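Local coordinates for protein annexin (Schistosoma mansoni, PDB 4MDU) that binds acidic phospholipid membranes in a calcium-dependent manner, aggregates liposomes when calcium is present and probably promotes membrane fusion, at residues Tyr250-Ile255 against Lys262-His267; Glu296-Ser301 against Tyr310-Leu315. One frame throughout, in Å; residues are numbered along the deposited sequence.

Interaction 1: Tyr250-Ile255 against Lys262-His267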
loop_
_atom_site.group_PDB
_atom_site.type_symbol
_atom_site.label_atom_id
_atom_site.label_comp_id
_atom_site.label_asym_id
_atom_site.label_seq_id
_atom_site.Cartn_x
_atom_site.Cartn_y
_atom_site.Cartn_z
ATOM N N TYR B 250 8.517 -23.612 -2.860
ATOM C CA TYR B 250 7.977 -24.070 -4.115
ATOM C C TYR B 250 7.338 -25.446 -3.945
ATOM O O TYR B 250 6.149 -25.638 -4.228
ATOM C CB TYR B 250 9.057 -24.122 -5.175
ATOM C CG TYR B 250 8.486 -24.587 -6.477
ATOM C CD1 TYR B 250 7.673 -23.750 -7.230
ATOM C CD2 TYR B 250 8.716 -25.867 -6.937
ATOM C CE1 TYR B 250 7.124 -24.169 -8.429
ATOM C CE2 TYR B 250 8.172 -26.298 -8.136
ATOM C CZ TYR B 250 7.378 -25.444 -8.878
ATOM O OH TYR B 250 6.834 -25.869 -10.072
ATOM N N LEU B 251 8.124 -26.403 -3.471
ATOM C CA LEU B 251 7.569 -27.719 -3.167
ATOM C C LEU B 251 6.301 -27.591 -2.331
ATOM O O LEU B 251 5.300 -28.252 -2.609
ATOM C CB LEU B 251 8.581 -28.589 -2.438
ATOM C CG LEU B 251 8.061 -29.974 -2.046
ATOM C CD1 LEU B 251 7.688 -30.771 -3.301
ATOM C CD2 LEU B 251 9.098 -30.718 -1.189
ATOM N N THR B 252 6.336 -26.718 -1.324
ATOM C CA THR B 252 5.201 -26.553 -0.419
ATOM C C THR B 252 4.005 -26.048 -1.190
ATOM O O THR B 252 2.856 -26.449 -0.953
ATOM C CB THR B 252 5.523 -25.577 0.745
ATOM O OG1 THR B 252 6.655 -26.064 1.465
ATOM C CG2 THR B 252 4.365 -25.490 1.709
ATOM N N SER B 253 4.278 -25.167 -2.134
ATOM C CA SER B 253 3.215 -24.639 -2.949
ATOM C C SER B 253 2.571 -25.763 -3.768
ATOM O O SER B 253 1.353 -25.881 -3.795
ATOM C CB SER B 253 3.730 -23.514 -3.849
ATOM O OG SER B 253 2.681 -23.019 -4.649
ATOM N N GLU B 254 3.385 -26.591 -4.419
ATOM C CA GLU B 254 2.849 -27.687 -5.238
ATOM C C GLU B 254 2.000 -28.637 -4.406
ATOM O O GLU B 254 0.862 -28.968 -4.768
ATOM C CB GLU B 254 3.967 -28.478 -5.917
ATOM C CG GLU B 254 4.853 -27.659 -6.852
ATOM C CD GLU B 254 4.173 -27.317 -8.168
ATOM O OE1 GLU B 254 4.270 -28.123 -9.123
ATOM O OE2 GLU B 254 3.547 -26.238 -8.250
ATOM N N ILE B 255 2.562 -29.071 -3.283
ATOM C CA ILE B 255 1.901 -30.041 -2.421
ATOM C C ILE B 255 0.616 -29.463 -1.856
ATOM O O ILE B 255 -0.404 -30.157 -1.733
ATOM C CB ILE B 255 2.837 -30.488 -1.284
ATOM C CG1 ILE B 255 3.845 -31.487 -1.835
ATOM C CG2 ILE B 255 2.061 -31.121 -0.150
ATOM C CD1 ILE B 255 4.943 -31.837 -0.863
ATOM N N LYS B 262 -6.514 -25.499 -4.220
ATOM C CA LYS B 262 -6.456 -24.043 -4.219
ATOM C C LYS B 262 -4.974 -23.678 -4.082
ATOM O O LYS B 262 -4.266 -24.284 -3.273
ATOM C CB LYS B 262 -7.294 -23.498 -3.052
ATOM C CG LYS B 262 -7.260 -21.982 -2.852
ATOM C CD LYS B 262 -8.409 -21.529 -1.944
ATOM C CE LYS B 262 -8.321 -20.038 -1.612
ATOM N NZ LYS B 262 -9.625 -19.466 -1.144
ATOM N N THR B 263 -4.472 -22.743 -4.888
ATOM C CA THR B 263 -3.047 -22.417 -4.782
ATOM C C THR B 263 -2.731 -21.886 -3.393
ATOM O O THR B 263 -3.610 -21.372 -2.696
ATOM C CB THR B 263 -2.547 -21.412 -5.850
ATOM O OG1 THR B 263 -3.133 -20.121 -5.627
ATOM C CG2 THR B 263 -2.894 -21.894 -7.244
ATOM N N LEU B 264 -1.478 -22.034 -2.983
ATOM C CA LEU B 264 -1.040 -21.488 -1.708
ATOM C C LEU B 264 -1.112 -19.965 -1.782
ATOM O O LEU B 264 -1.476 -19.300 -0.811
ATOM C CB LEU B 264 0.377 -21.952 -1.381
ATOM C CG LEU B 264 0.994 -21.304 -0.141
ATOM C CD1 LEU B 264 0.075 -21.442 1.073
ATOM C CD2 LEU B 264 2.368 -21.914 0.123
ATOM N N LEU B 265 -0.785 -19.421 -2.949
ATOM C CA LEU B 265 -0.917 -17.978 -3.181
ATOM C C LEU B 265 -2.358 -17.524 -2.957
ATOM O O LEU B 265 -2.609 -16.575 -2.208
ATOM C CB LEU B 265 -0.463 -17.597 -4.600
ATOM C CG LEU B 265 -0.490 -16.092 -4.906
ATOM C CD1 LEU B 265 0.481 -15.328 -3.999
ATOM C CD2 LEU B 265 -0.195 -15.798 -6.376
ATOM N N GLU B 266 -3.303 -18.206 -3.605
ATOM C CA GLU B 266 -4.710 -17.857 -3.475
ATOM C C GLU B 266 -5.094 -17.864 -2.021
ATOM O O GLU B 266 -5.799 -16.981 -1.543
ATOM C CB GLU B 266 -5.591 -18.861 -4.221
ATOM C CG GLU B 266 -5.710 -18.595 -5.705
ATOM C CD GLU B 266 -6.411 -19.726 -6.445
ATOM O OE1 GLU B 266 -6.520 -20.842 -5.886
ATOM O OE2 GLU B 266 -6.850 -19.494 -7.591
ATOM N N HIS B 267 -4.641 -18.896 -1.327
ATOM C CA HIS B 267 -4.952 -19.067 0.080
ATOM C C HIS B 267 -4.493 -17.839 0.842
ATOM O O HIS B 267 -5.276 -17.194 1.544
ATOM C CB HIS B 267 -4.275 -20.333 0.616
ATOM C CG HIS B 267 -4.571 -20.613 2.054
ATOM N ND1 HIS B 267 -5.855 -20.721 2.540
ATOM C CD2 HIS B 267 -3.750 -20.806 3.112
ATOM C CE1 HIS B 267 -5.815 -20.974 3.835
ATOM N NE2 HIS B 267 -4.547 -21.034 4.207
HETATM O O HOH W 1 0.791 -20.785 -4.631
#
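In the third annexin repeat, helix 246-260 leads through a short turn into helix 264-271, and here Ser-253 and Thr-252 of the first helix meet Leu-264 at the start of the second. An annexin repeat is a compact bundle of helices, and this contact joins two that follow each other in the chain. The backbones come close at Ser-253 and Leu-264, whose CA atoms are 5.4 Å apart. From its CA, Leu-264 directs CB toward segment 250-255. Its CG lies opposite the backbone N (chi1 173°), which lets CD2 approach CA of Ser-253 and, more loosely, CG2 of Thr-252. CB of Leu-264 lies 4.1 Å from OG of Ser-253. Direct packing is therefore light, and no hydrogen bond crosses between the two segments. A water makes the polar link instead. It accepts from the backbone N of Leu-265 at 2.7 Å and is also hydrogen-bonded to OG of Ser-253. The buried serine hydroxyl thus gains a polar partner, and the first turn of the second helix has one of its N-H groups satisfied. Leu-222 of helix 212-224 and Leu-284 of helix 274-288 also touch Leu-264, while OG1 of Thr-252 is hydrogen-bonded to the carbonyl O of Gln-248 in its own helix. Thr-263 is the N-cap of the second helix and forms a capping box with Glu-266. In one bond N of Glu-266 donates to OG1 of Thr-263 at 2.8 Å. In the other, N of Thr-263 reaches OE1 of Glu-266 at 3.0 Å, from above the carboxylate plane.

Interaction 2: Glu296-Ser301 against Tyr310-Leu315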
loop_
_atom_site.group_PDB
_atom_site.type_symbol
_atom_site.label_atom_id
_atom_site.label_comp_id
_atom_site.label_asym_id
_atom_site.label_seq_id
_atom_site.Cartn_x
_atom_site.Cartn_y
_atom_site.Cartn_z
ATOM N N GLU B 296 7.139 -6.680 -12.084
ATOM C CA GLU B 296 6.069 -5.799 -11.610
ATOM C C GLU B 296 6.604 -4.731 -10.666
ATOM O O GLU B 296 6.177 -3.584 -10.710
ATOM C CB GLU B 296 4.963 -6.597 -10.917
ATOM C CG GLU B 296 4.338 -7.634 -11.810
ATOM C CD GLU B 296 3.462 -8.591 -11.043
ATOM O OE1 GLU B 296 3.063 -8.245 -9.908
ATOM O OE2 GLU B 296 3.182 -9.691 -11.575
ATOM N N TRP B 297 7.539 -5.111 -9.806
ATOM C CA TRP B 297 8.167 -4.127 -8.939
ATOM C C TRP B 297 8.834 -3.030 -9.763
ATOM O O TRP B 297 8.696 -1.845 -9.474
ATOM C CB TRP B 297 9.215 -4.784 -8.045
ATOM C CG TRP B 297 8.668 -5.570 -6.901
ATOM C CD1 TRP B 297 7.354 -5.749 -6.568
ATOM C CD2 TRP B 297 9.433 -6.283 -5.913
ATOM N NE1 TRP B 297 7.254 -6.548 -5.445
ATOM C CE2 TRP B 297 8.513 -6.876 -5.016
ATOM C CE3 TRP B 297 10.808 -6.477 -5.707
ATOM C CZ2 TRP B 297 8.918 -7.644 -3.923
ATOM C CZ3 TRP B 297 11.217 -7.232 -4.609
ATOM C CH2 TRP B 297 10.269 -7.811 -3.733
ATOM N N LEU B 298 9.591 -3.440 -10.772
ATOM C CA LEU B 298 10.245 -2.488 -11.649
ATOM C C LEU B 298 9.208 -1.580 -12.337
ATOM O O LEU B 298 9.355 -0.360 -12.349
ATOM C CB LEU B 298 11.117 -3.239 -12.656
ATOM C CG LEU B 298 12.426 -3.773 -12.067
ATOM C CD1 LEU B 298 13.052 -4.837 -12.952
ATOM C CD2 LEU B 298 13.393 -2.611 -11.855
ATOM N N HIS B 299 8.147 -2.183 -12.870
ATOM C CA HIS B 299 7.053 -1.433 -13.496
ATOM C C HIS B 299 6.487 -0.379 -12.545
ATOM O O HIS B 299 6.309 0.780 -12.914
ATOM C CB HIS B 299 5.936 -2.392 -13.939
ATOM C CG HIS B 299 4.841 -1.729 -14.711
ATOM N ND1 HIS B 299 4.966 -1.402 -16.047
ATOM C CD2 HIS B 299 3.605 -1.323 -14.339
ATOM C CE1 HIS B 299 3.853 -0.828 -16.462
ATOM N NE2 HIS B 299 3.011 -0.765 -15.444
ATOM N N ASP B 300 6.214 -0.774 -11.305
ATOM C CA ASP B 300 5.608 0.166 -10.380
ATOM C C ASP B 300 6.605 1.228 -9.938
ATOM O O ASP B 300 6.218 2.299 -9.483
ATOM C CB ASP B 300 4.979 -0.572 -9.200
ATOM C CG ASP B 300 3.862 -1.487 -9.645
ATOM O OD1 ASP B 300 3.456 -1.364 -10.824
ATOM O OD2 ASP B 300 3.394 -2.326 -8.846
ATOM N N SER B 301 7.891 0.947 -10.116
ATOM C CA SER B 301 8.915 1.885 -9.680
ATOM C C SER B 301 9.099 2.990 -10.713
ATOM O O SER B 301 9.732 4.004 -10.438
ATOM C CB SER B 301 10.247 1.164 -9.481
ATOM O OG SER B 301 10.914 1.011 -10.725
ATOM N N TYR B 310 14.363 5.775 -5.312
ATOM C CA TYR B 310 15.564 4.992 -5.573
ATOM C C TYR B 310 15.288 3.569 -5.994
ATOM O O TYR B 310 16.220 2.842 -6.339
ATOM C CB TYR B 310 16.465 4.990 -4.345
ATOM C CG TYR B 310 17.382 6.175 -4.285
ATOM C CD1 TYR B 310 18.752 6.011 -4.386
ATOM C CD2 TYR B 310 16.881 7.458 -4.144
ATOM C CE1 TYR B 310 19.608 7.092 -4.334
ATOM C CE2 TYR B 310 17.728 8.552 -4.099
ATOM C CZ TYR B 310 19.094 8.362 -4.189
ATOM O OH TYR B 310 19.957 9.436 -4.138
ATOM N N ALA B 311 14.012 3.181 -5.998
ATOM C CA ALA B 311 13.636 1.787 -6.238
ATOM C C ALA B 311 14.122 1.238 -7.579
ATOM O O ALA B 311 14.688 0.141 -7.642
ATOM C CB ALA B 311 12.113 1.589 -6.076
ATOM N N LEU B 312 13.921 2.013 -8.642
ATOM C CA LEU B 312 14.296 1.571 -9.979
ATOM C C LEU B 312 15.765 1.239 -10.068
ATOM O O LEU B 312 16.142 0.161 -10.545
ATOM C CB LEU B 312 13.951 2.632 -11.034
ATOM C CG LEU B 312 14.414 2.287 -12.451
ATOM C CD1 LEU B 312 13.810 0.978 -12.950
ATOM C CD2 LEU B 312 14.055 3.435 -13.419
ATOM N N MET B 313 16.604 2.172 -9.626
ATOM C CA MET B 313 18.044 1.941 -9.679
ATOM C C MET B 313 18.494 0.878 -8.644
ATOM O O MET B 313 19.388 0.085 -8.930
ATOM C CB MET B 313 18.846 3.267 -9.580
ATOM C CG MET B 313 18.882 3.941 -8.213
ATOM S SD MET B 313 19.923 5.436 -8.153
ATOM C CE MET B 313 18.672 6.688 -8.337
ATOM N N ARG B 314 17.864 0.843 -7.466
ATOM C CA ARG B 314 18.206 -0.196 -6.480
ATOM C C ARG B 314 17.960 -1.585 -7.066
ATOM O O ARG B 314 18.836 -2.451 -7.043
ATOM C CB ARG B 314 17.420 -0.026 -5.184
ATOM C CG ARG B 314 17.685 -1.166 -4.164
ATOM C CD ARG B 314 17.085 -0.873 -2.781
ATOM N NE ARG B 314 15.655 -0.601 -2.844
ATOM C CZ ARG B 314 15.107 0.598 -2.667
ATOM N NH1 ARG B 314 15.864 1.652 -2.373
ATOM N NH2 ARG B 314 13.795 0.745 -2.772
ATOM N N LEU B 315 16.781 -1.776 -7.645
ATOM C CA LEU B 315 16.423 -3.065 -8.220
ATOM C C LEU B 315 17.358 -3.481 -9.347
ATOM O O LEU B 315 17.864 -4.610 -9.358
ATOM C CB LEU B 315 14.969 -3.066 -8.673
ATOM C CG LEU B 315 14.017 -3.075 -7.474
ATOM C CD1 LEU B 315 12.612 -2.806 -7.922
ATOM C CD2 LEU B 315 14.113 -4.409 -6.653
#
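Leu-298 and Leu-315 lie alongside each other between helices 290-301 and 311-320, their side chains running opposite ways. CD2 of Leu-298 does the touching. It lies 3.6 Å from CB of Leu-315 and 3.8 Å from CD1 of Leu-312. The same methyl thus touches both leucines. The CG of Leu-298 stands opposite its carbonyl carbon, and the second torsion extends CD1 (chi2 163°) and leaves CD2, the other branch, facing Leu-312 and Leu-315. Leu-315 uses its two methyls differently. CD1 packs on CB of Trp-297 at 3.9 Å, while CD2 lies at the edge of the indole, near the ring plane, 4.0 Å from CE3. The Trp-297 and Leu-315 side chains lie crosswise.

Near the end of the first segment Ser-301 fits closely against the start of the other helix. Its CB meets CB of Ala-311, and its OG lies 3.5 Å from CB of Leu-312. With chi1 at 82°, OG is flanked by both the backbone N and the carbonyl C. From there it donates to the carbonyl O of Leu-298 at 2.6 Å, slightly out of the carbonyl plane. That oxygen also accepts from N of Ser-301. The buried hydroxyl is therefore tied back to its own helix, although apolar atoms of Leu-312 lie beside it.

Helix 128-136 borders this packing, with Glu-133 touching both Trp-297 and Leu-315. Leu-312 also touches Met-302, which binds calcium when the metal is present; this crystal form is calcium-free. The short segments run roughly antiparallel, at 149° with axes 9.1 Å apart. This is a helix-loop-helix pair of the fourth annexin repeat, whose connecting loop carries the calcium-binding residues Met-302, Gly-304, Leu-305 and Gly-306.

In the fold
Interactions 1 and 2 each join consecutive helices, in the third and fourth annexin repeats respectively. Their centres are about 27 Å apart, and they do not touch. Both contacts are buried, but interaction 1 lies about 24 Å from the centre of the chain and interaction 2 about 11 Å, between centres. The outer contact is small, at 113 Å², and a water supplies its polar link. The inner one buries 284 Å² and is mostly apolar, with its serine hydroxyl bonded within its own helix. Interaction 2 adjoins calcium-binding residues and borders helix 128-136 of the second repeat. Interaction 1 lies away from such sites and packs against helices 212-224 and 274-288.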